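Local coordinates for cellulose hydrolase (Bacillus licheniformis, PDB 4YZT), which hydrolyses internal beta-1,4-glucosidic bonds of cellulose as a tri-modular endoglucanase of glycoside hydrolase family 5, at residues M249-K254 and L293-Y297; S439-Q445 and V530-P536; P54-H58 and W103-R107; I123-G127 and T164-Q170. All blocks are in the same frame, centred on the assembly; numbering follows the deposited sequence. Where two conformers were deposited one is given.

Contact 1 of 4, residues M249-K254 and L293-Y297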
loop_
_atom_site.group_PDB
_atom_site.type_symbol
_atom_site.label_atom_id
_atom_site.label_comp_id
_atom_site.label_asym_id
_atom_site.label_seq_id
_atom_site.Cartn_x
_atom_site.Cartn_y
_atom_site.Cartn_z
ATOM N N MET A 249 12.081 11.015 -3.726
ATOM C CA MET A 249 10.995 10.329 -4.404
ATOM C C MET A 249 10.950 10.741 -5.883
ATOM O O MET A 249 10.858 9.880 -6.766
ATOM C CB MET A 249 9.660 10.618 -3.720
ATOM C CG MET A 249 8.471 10.012 -4.450
ATOM S SD MET A 249 6.917 10.385 -3.609
ATOM C CE MET A 249 6.814 8.982 -2.509
ATOM N N GLU A 250 11.054 12.037 -6.165
ATOM C CA GLU A 250 11.008 12.490 -7.559
ATOM C C GLU A 250 12.231 12.003 -8.345
ATOM O O GLU A 250 12.102 11.513 -9.476
ATOM C CB GLU A 250 10.905 14.018 -7.645
ATOM C CG GLU A 250 10.954 14.553 -9.084
ATOM C CD GLU A 250 10.221 15.874 -9.274
ATOM O OE1 GLU A 250 9.980 16.582 -8.279
ATOM O OE2 GLU A 250 9.893 16.213 -10.435
ATOM N N GLU A 251 13.411 12.132 -7.746
ATOM C CA GLU A 251 14.644 11.707 -8.409
ATOM C C GLU A 251 14.657 10.202 -8.660
ATOM O O GLU A 251 15.309 9.734 -9.583
ATOM C CB GLU A 251 15.875 12.126 -7.598
ATOM C CG GLU A 251 16.207 13.630 -7.675
ATOM C CD GLU A 251 15.964 14.262 -9.067
ATOM O OE1 GLU A 251 16.654 13.890 -10.046
ATOM O OE2 GLU A 251 15.086 15.151 -9.174
ATOM N N ASP A 252 13.916 9.447 -7.857
ATOM C CA ASP A 252 13.763 8.016 -8.092
ATOM C C ASP A 252 13.099 7.714 -9.438
ATOM O O ASP A 252 13.564 6.849 -10.173
ATOM C CB ASP A 252 12.947 7.357 -6.972
ATOM C CG ASP A 252 13.814 6.900 -5.805
ATOM O OD1 ASP A 252 15.057 6.964 -5.919
ATOM O OD2 ASP A 252 13.249 6.463 -4.779
ATOM N N ILE A 253 12.027 8.426 -9.764
ATOM C CA ILE A 253 11.202 8.025 -10.904
ATOM C C ILE A 253 11.440 8.870 -12.171
ATOM O O ILE A 253 11.163 8.409 -13.280
ATOM C CB ILE A 253 9.703 8.052 -10.523
ATOM C CG1 ILE A 253 9.188 9.483 -10.397
ATOM C CG2 ILE A 253 9.476 7.279 -9.217
ATOM C CD1 ILE A 253 7.695 9.548 -10.117
ATOM N N LYS A 254 11.973 10.082 -12.016
ATOM C CA LYS A 254 12.318 10.917 -13.184
ATOM C C LYS A 254 13.169 10.219 -14.275
ATOM O O LYS A 254 12.911 10.409 -15.467
ATOM C CB LYS A 254 13.030 12.196 -12.718
ATOM C CG LYS A 254 13.379 13.181 -13.841
ATOM C CD LYS A 254 14.050 14.424 -13.276
ATOM C CE LYS A 254 14.399 15.426 -14.360
ATOM N NZ LYS A 254 14.968 16.662 -13.758
ATOM N N LEU A 293 3.326 12.863 -8.662
ATOM C CA LEU A 293 4.566 12.694 -9.415
ATOM C C LEU A 293 4.391 11.689 -10.561
ATOM O O LEU A 293 4.861 11.929 -11.677
ATOM C CB LEU A 293 5.709 12.263 -8.498
ATOM C CG LEU A 293 6.282 13.353 -7.592
ATOM C CD1 LEU A 293 7.218 12.742 -6.521
ATOM C CD2 LEU A 293 7.024 14.386 -8.444
ATOM N N ALA A 294 3.711 10.577 -10.293
ATOM C CA ALA A 294 3.393 9.616 -11.350
ATOM C C ALA A 294 2.591 10.300 -12.470
ATOM O O ALA A 294 2.889 10.153 -13.656
ATOM C CB ALA A 294 2.623 8.433 -10.784
ATOM N N HIS A 295 1.578 11.071 -12.089
ATOM C CA HIS A 295 0.783 11.777 -13.086
ATOM C C HIS A 295 1.643 12.755 -13.891
ATOM O O HIS A 295 1.556 12.794 -15.122
ATOM C CB HIS A 295 -0.391 12.507 -12.412
ATOM C CG HIS A 295 -1.519 12.823 -13.350
ATOM N ND1 HIS A 295 -1.585 14.002 -14.065
ATOM C CD2 HIS A 295 -2.615 12.110 -13.705
ATOM C CE1 HIS A 295 -2.668 13.997 -14.821
ATOM N NE2 HIS A 295 -3.317 12.865 -14.614
ATOM N N LYS A 296 2.470 13.538 -13.200
ATOM C CA LYS A 296 3.371 14.493 -13.853
ATOM C C LYS A 296 4.238 13.823 -14.911
ATOM O O LYS A 296 4.495 14.394 -15.981
ATOM C CB LYS A 296 4.265 15.162 -12.805
ATOM C CG LYS A 296 5.356 16.089 -13.351
ATOM C CD LYS A 296 6.219 16.601 -12.187
ATOM C CE LYS A 296 7.227 17.636 -12.612
ATOM N NZ LYS A 296 8.106 18.038 -11.470
ATOM N N TYR A 297 4.707 12.616 -14.608
ATOM C CA TYR A 297 5.622 11.947 -15.526
ATOM C C TYR A 297 4.903 10.910 -16.391
ATOM O O TYR A 297 5.539 10.047 -16.988
ATOM C CB TYR A 297 6.791 11.327 -14.752
ATOM C CG TYR A 297 7.743 12.390 -14.220
ATOM C CD1 TYR A 297 8.497 13.165 -15.088
ATOM C CD2 TYR A 297 7.874 12.626 -12.853
ATOM C CE1 TYR A 297 9.357 14.148 -14.620
ATOM C CE2 TYR A 297 8.737 13.611 -12.376
ATOM C CZ TYR A 297 9.478 14.358 -13.272
ATOM O OH TYR A 297 10.327 15.343 -12.821
#
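Glu250 reaches across from helix 243-261 to Lys296 and Tyr297, and a single carboxylate oxygen serves both. Its CG is anti to the backbone N (chi1 176°) and the chain stays extended beyond it, which carries OE2 to the far helix end. Tyr297 OH donates to Glu250 OE2 at 2.6 Å on the anti lone pair. Lys296 NZ takes the syn lone pair of Glu250 OE2 at 2.8 Å, making a salt bridge. With a different lone pair for each donor, the two do not compete, and together they fix the turn of the carboxylate, which stands 71° from the tyrosine ring plane. The lysine charge would probably favour the ionised glutamate.

The Tyr297 ring is sandwiched: Lys296, extended throughout, lays CG over the centre of one face, and Lys254 CA covers the opposite face. Farther in, the contact turns apolar. Leu293 CD2 lies at the border of this zone, 3.6 Å from the carboxylate carbon Glu250 CD, while Leu293 CD1 packs 3.6 Å from Met249 CG. Ile253 has CG1 between the backbone N and the carbonyl carbon (chi1 73°), and from there CD1 approaches Leu293 CB at 3.7 Å. A branched aliphatic residue suits this inner position, since Ile253 turns CD1 to Leu293 and Tyr297 and also packs on Tyr222. The unbranched Met249 lies against Leu293 CD1 and Tyr224.

In this pair the salt bridge and the tyrosine hydroxyl lie toward the outside and the aliphatic groups beneath, where two neighbouring outer helices of the (beta/alpha)8 barrel flank strand 267-272 in the chain.

Contact 2 of 4, residues S439-Q445 and V530-P536; sequences SEFTISQ and VKVKITP
Ser444 turns its OG anti to the backbone N (chi1 169°), which sets the hydroxyl against the carboxylate of the chain's last residue: Ser444 OG donates to Pro536 O at 2.6 Å. One residue earlier, Thr535 holds OG1 between its backbone N and carbonyl carbon (chi1 58°), where it makes a weak bond to Ile443 O, the same oxygen that takes Thr535 N. The terminal carboxylate has a further donor in Ser446 OG, which bonds OXT. With an alanine for Ser444 the hydroxyl and its weak bond to Ser446 OG are gone, and the C-terminal carboxylate, still held by Ser446, is likely to turn more readily.

Behind these end groups runs a regular parallel ladder. Phe441 and Ile443 each give an N-H and receive one, the shortest bond being Lys533 N to Phe441 O at 2.7 Å. Thr442 CG2 meets Thr535 CG2 at 3.8 Å on the face shared with Glu440, Lys533 and Ser444, where small or polar side chains tolerate solvent. The other face carries Phe441, Val532, Ile443 and Ile534. There the ring edge of Phe441, through CD1, abuts Val530 CG1 at 3.7 Å, while Ile443 CD1 lies 4.0 Å from Val532 CG1. Phe441 also touches Leu452 and Ile454 of strand 452-457, which belongs to a different sheet.

Strand 440-444 is the outermost of its sheet in this chain, paired in parallel with the final strand, their N-to-C directions 26° apart over these residues; an early strand aligned this way with the last one, apolar face turned to a second sheet, resembles immunoglobulin-like beta sandwiches.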
loop_
_atom_site.group_PDB
_atom_site.type_symbol
_atom_site.label_atom_id
_atom_site.label_comp_id
_atom_site.label_asym_id
_atom_site.label_seq_id
_atom_site.Cartn_x
_atom_site.Cartn_y
_atom_site.Cartn_z
ATOM N N SER A 439 2.481 -4.585 33.958
ATOM C CA SER A 439 3.569 -4.018 33.166
ATOM C C SER A 439 4.833 -4.861 33.258
ATOM O O SER A 439 5.880 -4.488 32.715
ATOM C CB SER A 439 3.870 -2.587 33.607
ATOM O OG SER A 439 2.843 -1.706 33.196
ATOM N N GLU A 440 4.737 -5.989 33.955
ATOM C CA GLU A 440 5.847 -6.929 34.039
ATOM C C GLU A 440 5.357 -8.340 33.751
ATOM O O GLU A 440 4.393 -8.808 34.364
ATOM C CB GLU A 440 6.519 -6.877 35.416
ATOM C CG GLU A 440 7.568 -7.965 35.605
ATOM C CD GLU A 440 8.187 -7.951 36.989
ATOM O OE1 GLU A 440 8.760 -6.907 37.371
ATOM O OE2 GLU A 440 8.101 -8.986 37.688
ATOM N N PHE A 441 6.028 -9.027 32.829
ATOM C CA PHE A 441 5.632 -10.375 32.442
ATOM C C PHE A 441 6.827 -11.308 32.535
ATOM O O PHE A 441 7.944 -10.921 32.219
ATOM C CB PHE A 441 5.063 -10.393 31.020
ATOM C CG PHE A 441 3.805 -9.591 30.865
ATOM C CD1 PHE A 441 3.864 -8.209 30.684
ATOM C CD2 PHE A 441 2.566 -10.214 30.895
ATOM C CE1 PHE A 441 2.704 -7.468 30.548
ATOM C CE2 PHE A 441 1.404 -9.476 30.754
ATOM C CZ PHE A 441 1.473 -8.106 30.575
ATOM N N THR A 442 6.593 -12.536 32.969
ATOM C CA THR A 442 7.652 -13.530 32.996
ATOM C C THR A 442 7.318 -14.590 31.968
ATOM O O THR A 442 6.192 -15.088 31.917
ATOM C CB THR A 442 7.820 -14.144 34.389
ATOM O OG1 THR A 442 8.185 -13.112 35.311
ATOM C CG2 THR A 442 8.912 -15.236 34.399
ATOM N N ILE A 443 8.292 -14.898 31.122
ATOM C CA ILE A 443 8.129 -15.898 30.082
ATOM C C ILE A 443 9.122 -17.044 30.289
ATOM O O ILE A 443 10.310 -16.817 30.518
ATOM C CB ILE A 443 8.314 -15.277 28.694
ATOM C CG1 ILE A 443 7.154 -14.316 28.413
ATOM C CG2 ILE A 443 8.408 -16.352 27.619
ATOM C CD1 ILE A 443 7.135 -13.770 27.032
ATOM N N SER A 444 8.615 -18.269 30.227
ATOM C CA SER A 444 9.453 -19.454 30.211
ATOM C C SER A 444 9.825 -19.784 28.766
ATOM O O SER A 444 8.945 -19.947 27.909
ATOM C CB SER A 444 8.734 -20.619 30.876
ATOM O OG SER A 444 9.430 -21.830 30.654
ATOM N N GLN A 445 11.125 -19.877 28.496
ATOM C CA GLN A 445 11.621 -20.088 27.126
ATOM C C GLN A 445 11.109 -21.377 26.492
ATOM O O GLN A 445 10.896 -21.447 25.279
ATOM C CB GLN A 445 13.148 -20.110 27.102
ATOM C CG GLN A 445 13.814 -18.850 27.603
ATOM C CD GLN A 445 15.328 -18.950 27.558
ATOM O OE1 GLN A 445 15.963 -19.390 28.519
ATOM N NE2 GLN A 445 15.916 -18.526 26.447
ATOM N N VAL A 530 7.170 -1.850 29.231
ATOM C CA VAL A 530 6.855 -3.199 29.688
ATOM C C VAL A 530 8.137 -3.993 29.858
ATOM O O VAL A 530 8.950 -4.075 28.928
ATOM C CB VAL A 530 5.931 -3.955 28.698
ATOM C CG1 VAL A 530 5.644 -5.368 29.211
ATOM C CG2 VAL A 530 4.634 -3.179 28.467
ATOM N N LYS A 531 8.312 -4.583 31.035
ATOM C CA LYS A 531 9.483 -5.408 31.306
ATOM C C LYS A 531 9.140 -6.873 31.115
ATOM O O LYS A 531 8.078 -7.322 31.527
ATOM C CB LYS A 531 10.012 -5.145 32.721
ATOM C CG LYS A 531 10.567 -3.735 32.873
ATOM C CD LYS A 531 11.350 -3.546 34.149
ATOM C CE LYS A 531 12.023 -2.177 34.152
ATOM N NZ LYS A 531 13.001 -2.023 33.029
ATOM N N VAL A 532 10.028 -7.615 30.467
ATOM C CA VAL A 532 9.790 -9.038 30.274
ATOM C C VAL A 532 10.942 -9.835 30.882
ATOM O O VAL A 532 12.097 -9.689 30.470
ATOM C CB VAL A 532 9.609 -9.383 28.776
ATOM C CG1 VAL A 532 9.477 -10.879 28.576
ATOM C CG2 VAL A 532 8.382 -8.654 28.207
ATOM N N LYS A 533 10.615 -10.647 31.884
ATOM C CA LYS A 533 11.589 -11.500 32.554
ATOM C C LYS A 533 11.657 -12.870 31.879
ATOM O O LYS A 533 10.642 -13.407 31.428
ATOM C CB LYS A 533 11.241 -11.670 34.038
ATOM C CG LYS A 533 10.960 -10.378 34.785
ATOM C CD LYS A 533 12.158 -9.452 34.786
ATOM C CE LYS A 533 11.819 -8.138 35.472
ATOM N NZ LYS A 533 12.835 -7.076 35.215
ATOM N N ILE A 534 12.855 -13.434 31.822
ATOM C CA ILE A 534 13.077 -14.713 31.164
ATOM C C ILE A 534 13.465 -15.802 32.166
ATOM O O ILE A 534 14.370 -15.608 32.977
ATOM C CB ILE A 534 14.179 -14.589 30.078
ATOM C CG1 ILE A 534 13.697 -13.695 28.939
ATOM C CG2 ILE A 534 14.574 -15.954 29.544
ATOM C CD1 ILE A 534 12.356 -14.127 28.377
ATOM N N THR A 535 12.763 -16.933 32.126
ATOM C CA THR A 535 13.159 -18.126 32.876
ATOM C C THR A 535 13.358 -19.284 31.895
ATOM O O THR A 535 12.942 -19.177 30.743
ATOM C CB THR A 535 12.108 -18.527 33.918
ATOM O OG1 THR A 535 10.857 -18.748 33.259
ATOM C CG2 THR A 535 11.957 -17.452 34.980
ATOM N N PRO A 536 13.997 -20.386 32.336
ATOM C CA PRO A 536 14.077 -21.552 31.448
ATOM C C PRO A 536 12.702 -22.089 31.043
ATOM O O PRO A 536 11.734 -21.995 31.803
ATOM C CB PRO A 536 14.822 -22.589 32.290
ATOM C CG PRO A 536 15.604 -21.799 33.266
ATOM C CD PRO A 536 14.766 -20.596 33.580
ATOM O OXT PRO A 536 12.537 -22.637 29.946
#

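Contact 3 of 4, residues P54-H58 and W103-R107; sequences PVREH and WALER
Glu57 OE2 is gripped by Arg107 and by a water. Arg107 NH2 donates to Glu57 OE2 at 2.9 Å in a nearly straight salt bridge, and the water donates to the same Glu57 OE2, also at 2.9 Å. The carboxylate and guanidinium planes are 88° apart, so the arginine meets one oxygen, on its anti side and tilted out of the carboxylate plane, instead of pairing two N-H groups with two oxygens. Arg107 is fixed further by NH1, which donates to Trp103 O at 2.9 Å, and by NE, which forms a salt bridge with Asp61 of helix 57-66.

Helices 57-66 and 91-105 are the outer helices that follow the first and second strands of the (beta/alpha)8 barrel, and this surface contact joins the start of one to the end of the other.

Glutamate suits the position because it has an aliphatic stem as well as a charge. CG anti to the backbone N (chi1 -172°) lays that stem over the indole: Glu57 CG sits 3.5 Å above the centroid of the five-membered ring of Trp103, a CH-pi contact. The carboxylate then continues across the same face, only 6° from the ring plane and stacked on it. At the edge of the indole, Trp103 CZ3 comes within 3.8 Å of Val55 O, a carbonyl that accepts a hydrogen bond from Arg96 NH2.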
loop_
_atom_site.group_PDB
_atom_site.type_symbol
_atom_site.label_atom_id
_atom_site.label_comp_id
_atom_site.label_asym_id
_atom_site.label_seq_id
_atom_site.Cartn_x
_atom_site.Cartn_y
_atom_site.Cartn_z
ATOM N N PRO A 54 -13.406 -15.517 -1.723
ATOM C CA PRO A 54 -13.519 -15.297 -3.172
ATOM C C PRO A 54 -14.310 -14.018 -3.469
ATOM O O PRO A 54 -15.327 -13.737 -2.813
ATOM C CB PRO A 54 -14.245 -16.550 -3.663
ATOM C CG PRO A 54 -13.889 -17.614 -2.636
ATOM C CD PRO A 54 -13.818 -16.877 -1.328
ATOM N N VAL A 55 -13.825 -13.233 -4.427
ATOM C CA VAL A 55 -14.356 -11.893 -4.632
ATOM C C VAL A 55 -15.816 -11.954 -5.066
ATOM O O VAL A 55 -16.211 -12.802 -5.869
ATOM C CB VAL A 55 -13.513 -11.093 -5.670
ATOM C CG1 VAL A 55 -13.483 -11.807 -7.019
ATOM C CG2 VAL A 55 -14.040 -9.660 -5.808
ATOM N N ARG A 56 -16.628 -11.076 -4.483
ATOM C CA ARG A 56 -18.015 -10.931 -4.885
ATOM C C ARG A 56 -18.102 -9.960 -6.053
ATOM O O ARG A 56 -17.315 -9.022 -6.132
ATOM C CB ARG A 56 -18.870 -10.432 -3.717
ATOM C CG ARG A 56 -18.599 -11.151 -2.411
ATOM C CD ARG A 56 -19.454 -12.392 -2.262
ATOM N NE ARG A 56 -20.861 -12.115 -2.543
ATOM C CZ ARG A 56 -21.661 -11.418 -1.737
ATOM N NH1 ARG A 56 -21.191 -10.910 -0.599
ATOM N NH2 ARG A 56 -22.930 -11.218 -2.073
ATOM N N GLU A 57 -19.049 -10.188 -6.956
ATOM C CA GLU A 57 -19.220 -9.296 -8.099
ATOM C C GLU A 57 -19.366 -7.829 -7.661
ATOM O O GLU A 57 -18.812 -6.935 -8.299
ATOM C CB GLU A 57 -20.431 -9.721 -8.944
ATOM C CG GLU A 57 -20.560 -8.958 -10.257
ATOM C CD GLU A 57 -21.812 -9.326 -11.042
ATOM O OE1 GLU A 57 -22.465 -10.339 -10.712
ATOM O OE2 GLU A 57 -22.144 -8.596 -11.993
ATOM N N HIS A 58 -20.064 -7.582 -6.553
ATOM C CA HIS A 58 -20.388 -6.210 -6.179
ATOM C C HIS A 58 -19.168 -5.428 -5.710
ATOM O O HIS A 58 -19.200 -4.199 -5.646
ATOM C CB HIS A 58 -21.491 -6.169 -5.106
ATOM C CG HIS A 58 -21.091 -6.737 -3.779
ATOM N ND1 HIS A 58 -21.742 -7.806 -3.207
ATOM C CD2 HIS A 58 -20.127 -6.369 -2.899
ATOM C CE1 HIS A 58 -21.187 -8.085 -2.039
ATOM N NE2 HIS A 58 -20.201 -7.234 -1.833
ATOM N N TRP A 103 -16.300 -9.569 -15.122
ATOM C CA TRP A 103 -16.936 -8.636 -14.193
ATOM C C TRP A 103 -16.275 -7.261 -14.218
ATOM O O TRP A 103 -16.962 -6.225 -14.238
ATOM C CB TRP A 103 -16.917 -9.206 -12.763
ATOM C CG TRP A 103 -17.948 -10.266 -12.522
ATOM C CD1 TRP A 103 -19.058 -10.535 -13.283
ATOM C CD2 TRP A 103 -17.966 -11.211 -11.442
ATOM N NE1 TRP A 103 -19.771 -11.581 -12.732
ATOM C CE2 TRP A 103 -19.113 -12.020 -11.609
ATOM C CE3 TRP A 103 -17.124 -11.450 -10.355
ATOM C CZ2 TRP A 103 -19.433 -13.051 -10.723
ATOM C CZ3 TRP A 103 -17.441 -12.465 -9.482
ATOM C CH2 TRP A 103 -18.585 -13.254 -9.667
ATOM N N ALA A 104 -14.942 -7.245 -14.227
ATOM C CA ALA A 104 -14.216 -5.987 -14.246
ATOM C C ALA A 104 -14.410 -5.313 -15.602
ATOM O O ALA A 104 -14.693 -4.113 -15.683
ATOM C CB ALA A 104 -12.730 -6.218 -13.960
ATOM N N LEU A 105 -14.262 -6.086 -16.676
ATOM C CA LEU A 105 -14.362 -5.493 -18.008
ATOM C C LEU A 105 -15.751 -4.927 -18.272
ATOM O O LEU A 105 -15.903 -3.897 -18.943
ATOM C CB LEU A 105 -14.021 -6.520 -19.087
ATOM C CG LEU A 105 -12.548 -6.887 -19.215
ATOM C CD1 LEU A 105 -12.415 -8.093 -20.145
ATOM C CD2 LEU A 105 -11.766 -5.703 -19.762
ATOM N N GLU A 106 -16.781 -5.583 -17.758
ATOM C CA GLU A 106 -18.140 -5.127 -18.005
ATOM C C GLU A 106 -18.444 -3.831 -17.253
ATOM O O GLU A 106 -19.442 -3.166 -17.524
ATOM C CB GLU A 106 -19.136 -6.226 -17.639
ATOM C CG GLU A 106 -19.049 -7.404 -18.595
ATOM C CD GLU A 106 -19.792 -8.627 -18.116
ATOM O OE1 GLU A 106 -20.443 -8.560 -17.050
ATOM O OE2 GLU A 106 -19.729 -9.656 -18.822
ATOM N N ARG A 107 -17.578 -3.468 -16.314
ATOM C CA ARG A 107 -17.701 -2.194 -15.603
ATOM C C ARG A 107 -16.832 -1.121 -16.256
ATOM O O ARG A 107 -16.596 -0.059 -15.679
ATOM C CB ARG A 107 -17.345 -2.373 -14.124
ATOM C CG ARG A 107 -18.558 -2.843 -13.354
ATOM C CD ARG A 107 -18.287 -3.965 -12.406
ATOM N NE ARG A 107 -19.546 -4.421 -11.823
ATOM C CZ ARG A 107 -20.128 -5.581 -12.108
ATOM N NH1 ARG A 107 -19.551 -6.431 -12.959
ATOM N NH2 ARG A 107 -21.280 -5.894 -11.530
HETATM O O HOH W 1 -22.476 -9.622 -14.690
#

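Contact 4 of 4, residues I123-G127 and T164-Q170; sequences ISRMG and TGMSAYQ
Two beta-alpha loops at the catalytic rim of the barrel meet where Met126 and Gly127 touch Gly165, Met166 and Gln170; the same connections carry His116, His117, Asn161 and Glu162 of the glycan pocket, and the Thr164 side chain is about 11 Å from a bound glucose. Gln170 works with both ends of its amide. NE2 donates to Met126 O at 3.0 Å, approaching from above the carbonyl plane, and also bonds Gln130 OE1. OE1 accepts from Ser167 N at 2.9 Å on an in-plane lone pair, while Ser167 OG takes Gln170 N, which makes a capping box at the start of helix 168-184. Were Gln170 a leucine, the bonds of both amide ends would be lost, and the loop at Met126 is likely to be held less firmly to the start of the helix.

Gly127 N gives a weak bond to Gly165 O at 3.0 Å. Gly165 has a positive phi (80°), which by itself favours glycine, and a CB there would also clash with Ser124 O. Met126 CB packs on Met166 CB at 3.8 Å. Met166, bent at its last torsion (chi3 81°), brings CE to 4.1 Å from Ile123 CG2.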
loop_
_atom_site.group_PDB
_atom_site.type_symbol
_atom_site.label_atom_id
_atom_site.label_comp_id
_atom_site.label_asym_id
_atom_site.label_seq_id
_atom_site.Cartn_x
_atom_site.Cartn_y
_atom_site.Cartn_z
ATOM N N ILE A 123 8.642 -20.375 -11.180
ATOM C CA ILE A 123 9.328 -19.735 -12.313
ATOM C C ILE A 123 10.804 -19.433 -11.976
ATOM O O ILE A 123 11.663 -19.434 -12.867
ATOM C CB ILE A 123 8.591 -18.460 -12.763
ATOM C CG1 ILE A 123 7.172 -18.823 -13.236
ATOM C CG2 ILE A 123 9.326 -17.764 -13.907
ATOM C CD1 ILE A 123 6.337 -17.622 -13.625
ATOM N N SER A 124 11.117 -19.239 -10.696
ATOM C CA SER A 124 12.497 -18.915 -10.306
ATOM C C SER A 124 13.449 -20.118 -10.441
ATOM O O SER A 124 14.655 -20.002 -10.205
ATOM C CB SER A 124 12.533 -18.365 -8.876
ATOM O OG SER A 124 11.974 -19.305 -7.979
ATOM N N ARG A 125 12.909 -21.261 -10.851
ATOM C CA ARG A 125 13.730 -22.395 -11.257
ATOM C C ARG A 125 14.407 -22.156 -12.620
ATOM O O ARG A 125 15.214 -22.985 -13.071
ATOM C CB ARG A 125 12.879 -23.668 -11.311
ATOM C CG ARG A 125 12.580 -24.264 -9.954
ATOM N N MET A 126 14.069 -21.038 -13.271
ATOM C CA MET A 126 14.678 -20.656 -14.559
ATOM C C MET A 126 16.205 -20.722 -14.559
ATOM O O MET A 126 16.803 -21.200 -15.519
ATOM C CB MET A 126 14.255 -19.236 -14.965
ATOM C CG MET A 126 12.956 -19.165 -15.733
ATOM S SD MET A 126 13.135 -19.750 -17.431
ATOM C CE MET A 126 14.081 -18.412 -18.154
ATOM N N GLY A 127 16.836 -20.228 -13.497
ATOM C CA GLY A 127 18.290 -20.207 -13.453
ATOM C C GLY A 127 18.919 -21.588 -13.554
ATOM O O GLY A 127 19.852 -21.804 -14.331
ATOM N N THR A 164 12.100 -13.451 -10.543
ATOM C CA THR A 164 13.353 -13.636 -9.819
ATOM C C THR A 164 14.021 -14.986 -10.138
ATOM O O THR A 164 13.425 -15.850 -10.787
ATOM C CB THR A 164 13.104 -13.511 -8.317
ATOM O OG1 THR A 164 14.356 -13.428 -7.632
ATOM C CG2 THR A 164 12.285 -14.705 -7.827
ATOM N N GLY A 165 15.268 -15.155 -9.713
ATOM C CA GLY A 165 15.946 -16.443 -9.823
ATOM C C GLY A 165 16.502 -16.734 -11.205
ATOM O O GLY A 165 16.765 -17.889 -11.547
ATOM N N MET A 166 16.687 -15.683 -11.999
ATOM C CA MET A 166 17.232 -15.813 -13.348
ATOM C C MET A 166 18.108 -14.599 -13.636
ATOM O O MET A 166 18.025 -13.596 -12.935
ATOM C CB MET A 166 16.108 -15.927 -14.384
ATOM C CG MET A 166 15.342 -14.627 -14.620
ATOM S SD MET A 166 13.823 -14.862 -15.583
ATOM C CE MET A 166 12.701 -15.424 -14.284
ATOM N N SER A 167 18.949 -14.687 -14.660
ATOM C CA SER A 167 19.799 -13.565 -15.036
ATOM C C SER A 167 19.002 -12.502 -15.795
ATOM O O SER A 167 17.853 -12.728 -16.170
ATOM C CB SER A 167 20.972 -14.048 -15.890
ATOM O OG SER A 167 20.521 -14.491 -17.162
ATOM N N ALA A 168 19.614 -11.339 -16.005
ATOM C CA ALA A 168 18.972 -10.274 -16.761
ATOM C C ALA A 168 18.758 -10.720 -18.200
ATOM O O ALA A 168 17.772 -10.357 -18.840
ATOM C CB ALA A 168 19.805 -9.002 -16.711
ATOM N N TYR A 169 19.687 -11.523 -18.699
ATOM C CA TYR A 169 19.591 -12.071 -20.046
ATOM C C TYR A 169 18.394 -13.001 -20.171
ATOM O O TYR A 169 17.656 -12.961 -21.160
ATOM C CB TYR A 169 20.870 -12.824 -20.407
ATOM C CG TYR A 169 20.846 -13.390 -21.790
ATOM C CD1 TYR A 169 21.350 -12.655 -22.856
ATOM C CD2 TYR A 169 20.332 -14.657 -22.045
ATOM C CE1 TYR A 169 21.335 -13.154 -24.134
ATOM C CE2 TYR A 169 20.311 -15.168 -23.331
ATOM C CZ TYR A 169 20.815 -14.408 -24.372
ATOM O OH TYR A 169 20.826 -14.885 -25.669
ATOM N N GLN A 170 18.219 -13.854 -19.164
ATOM C CA GLN A 170 17.102 -14.787 -19.146
ATOM C C GLN A 170 15.763 -14.066 -19.046
ATOM O O GLN A 170 14.772 -14.474 -19.652
ATOM C CB GLN A 170 17.255 -15.754 -17.977
ATOM C CG GLN A 170 18.338 -16.795 -18.167
ATOM C CD GLN A 170 18.387 -17.741 -16.989
ATOM O OE1 GLN A 170 18.714 -17.335 -15.873
ATOM N NE2 GLN A 170 18.029 -19.005 -17.222
#

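Contacts 1, 3 and 4 belong to the catalytic barrel, whereas contact 2 lies in the C-terminal module, about 48 Å from contact 1 between centres. Contacts 1 and 3 both join neighbouring outer helices and both use a glutamate paired with a basic side chain; the first is largely buried and backed by aliphatic packing, the second lies at the surface and stacks its acid on an indole. Contact 4, partly buried, joins a loop to another loop and the start of the helix that follows it, and relies on an amide and backbone atoms without any ion pair. Contact 2, also partly buried, depends mainly on the backbone ladder. No two contacts touch or share an element.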